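Local coordinates for protein oxidoreductase, Gfo/Idh/MocA family (Vibrio cholerae, PDB 1XEA) that probably works as an NAD(P)-dependent oxidoreductase, pairing a nucleotide-binding Rossmann domain with a second domain built on a large mixed sheet, at residues 36-39 / 40-44. Sequence-based numbering, arbitrary orientation.
Sequences NPKV and LGTLA
Val39 and Leu43, one turn apart on helix 37-46, lie side by side and point the same way, with Val39 CG1 3.7 Å from Leu43 CD1. The helix follows strand 28-33, the outermost strand, within this chain, of the parallel sheet in the Rossmann-type domain, and Asn36 occupies its N-cap position. Val39 CG1 stands anti to the backbone N (chi1 175°), which carries this methyl toward Leu43. On the polar side, Lys38 O is gripped twice by Thr42: the amide N approaches in the carbonyl plane at 2.9 Å, whereas OG1 donates from above that plane, also at 2.9 Å. With OG1 beside its own backbone N (chi1 -59°), the hydroxyl is turned back to the carbonyl of the residue four places earlier. Leu40 N and Gly41 N donate hydrogen bonds to Asn36 O and Pro37 O, respectively, closing the first turn. Ahead of them, Asn36 OD1 caps the helix through weak bonds from Lys38 N and Val39 N. Farther out, Val39 and Leu43 both rest on Gln15 of helix 12-22, and Leu43 also meets Leu19. Buried Leu40 instead packs on Leu32 of strand 28-33, joining the helix to that strand. The straightest backbone bond across the turn runs from Leu43 N to Val39 O, 2.9 Å long with an N-H...O angle of 176°.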
ATOM      1  N   ASN A  36      27.133  25.997 -26.578  1.00 71.65           N
ATOM      2  CA  ASN A  36      27.593  26.843 -25.473  1.00 71.46           C
ATOM      3  C   ASN A  36      28.941  26.394 -24.897  1.00 72.39           C
ATOM      4  O   ASN A  36      29.051  25.300 -24.340  1.00 72.66           O
ATOM      5  CB  ASN A  36      26.549  26.861 -24.359  1.00 69.76           C
ATOM      6  CG  ASN A  36      26.853  27.899 -23.307  1.00 68.29           C
ATOM      7  OD1 ASN A  36      28.013  28.230 -23.059  1.00 66.22           O
ATOM      8  ND2 ASN A  36      25.809  28.420 -22.677  1.00 68.34           N
ATOM      9  N   PRO A  37      29.979  27.248 -25.003  1.00 72.86           N
ATOM     10  CA  PRO A  37      31.322  26.934 -24.498  1.00 72.42           C
ATOM     11  C   PRO A  37      31.395  26.987 -22.978  1.00 71.81           C
ATOM     12  O   PRO A  37      32.230  26.322 -22.360  1.00 71.22           O
ATOM     13  CB  PRO A  37      32.184  28.000 -25.154  1.00 72.23           C
ATOM     14  CG  PRO A  37      31.275  29.186 -25.123  1.00 72.56           C
ATOM     15  CD  PRO A  37      29.949  28.607 -25.579  1.00 72.78           C
ATOM     16  N   LYS A  38      30.515  27.789 -22.387  1.00 71.11           N
ATOM     17  CA  LYS A  38      30.448  27.935 -20.936  1.00 71.69           C
ATOM     18  C   LYS A  38      30.069  26.589 -20.316  1.00 70.43           C
ATOM     19  O   LYS A  38      30.841  25.995 -19.557  1.00 69.24           O
ATOM     20  CB  LYS A  38      29.396  28.990 -20.569  1.00 73.81           C
ATOM     21  CG  LYS A  38      29.064  29.065 -19.082  1.00 76.64           C
ATOM     22  CD  LYS A  38      27.783  29.857 -18.834  1.00 78.22           C
ATOM     23  CE  LYS A  38      26.578  29.215 -19.516  1.00 78.43           C
ATOM     24  NZ  LYS A  38      25.328  29.977 -19.240  1.00 79.14           N
ATOM     25  N   VAL A  39      28.865  26.132 -20.646  1.00 68.93           N
ATOM     26  CA  VAL A  39      28.347  24.863 -20.167  1.00 67.40           C
ATOM     27  C   VAL A  39      29.322  23.755 -20.550  1.00 66.59           C
ATOM     28  O   VAL A  39      29.660  22.886 -19.740  1.00 66.01           O
ATOM     29  CB  VAL A  39      26.969  24.577 -20.795  1.00 67.44           C
ATOM     30  CG1 VAL A  39      26.467  23.195 -20.385  1.00 67.96           C
ATOM     31  CG2 VAL A  39      25.982  25.650 -20.358  1.00 67.01           C
ATOM     32  N   LEU A  40      29.787  23.807 -21.790  1.00 65.39           N
ATOM     33  CA  LEU A  40      30.729  22.820 -22.298  1.00 64.05           C
ATOM     34  C   LEU A  40      31.881  22.613 -21.337  1.00 62.62           C
ATOM     35  O   LEU A  40      32.196  21.482 -20.964  1.00 62.04           O
ATOM     36  CB  LEU A  40      31.281  23.273 -23.644  1.00 64.17           C
ATOM     37  CG  LEU A  40      32.508  22.522 -24.163  1.00 65.46           C
ATOM     38  CD1 LEU A  40      32.251  21.017 -24.278  1.00 64.33           C
ATOM     39  CD2 LEU A  40      32.864  23.114 -25.507  1.00 66.92           C
ATOM     40  N   GLY A  41      32.506  23.718 -20.947  1.00 62.15           N
ATOM     41  CA  GLY A  41      33.634  23.652 -20.037  1.00 61.30           C
ATOM     42  C   GLY A  41      33.250  23.300 -18.616  1.00 60.20           C
ATOM     43  O   GLY A  41      33.985  22.604 -17.916  1.00 60.75           O
ATOM     44  N   THR A  42      32.099  23.783 -18.177  1.00 58.47           N
ATOM     45  CA  THR A  42      31.668  23.491 -16.830  1.00 56.45           C
ATOM     46  C   THR A  42      31.546  21.980 -16.682  1.00 55.59           C
ATOM     47  O   THR A  42      32.130  21.388 -15.779  1.00 54.67           O
ATOM     48  CB  THR A  42      30.323  24.154 -16.531  1.00 56.40           C
ATOM     49  OG1 THR A  42      30.448  25.571 -16.692  1.00 56.20           O
ATOM     50  CG2 THR A  42      29.883  23.841 -15.118  1.00 55.56           C
ATOM     51  N   LEU A  43      30.805  21.361 -17.592  1.00 54.66           N
ATOM     52  CA  LEU A  43      30.611  19.923 -17.556  1.00 54.02           C
ATOM     53  C   LEU A  43      31.933  19.195 -17.747  1.00 54.58           C
ATOM     54  O   LEU A  43      32.249  18.258 -17.010  1.00 56.19           O
ATOM     55  CB  LEU A  43      29.610  19.494 -18.637  1.00 53.36           C
ATOM     56  CG  LEU A  43      28.137  19.880 -18.414  1.00 53.29           C
ATOM     57  CD1 LEU A  43      27.351  19.624 -19.674  1.00 52.11           C
ATOM     58  CD2 LEU A  43      27.545  19.099 -17.241  1.00 52.72           C
ATOM     59  N   ALA A  44      32.714  19.624 -18.728  1.00 54.94           N
ATOM     60  CA  ALA A  44      34.001  18.990 -18.995  1.00 55.62           C
ATOM     61  C   ALA A  44      34.907  18.956 -17.756  1.00 55.53           C
ATOM     62  O   ALA A  44      35.628  17.981 -17.538  1.00 55.96           O
ATOM     63  CB  ALA A  44      34.703  19.708 -20.151  1.00 56.72           C
TER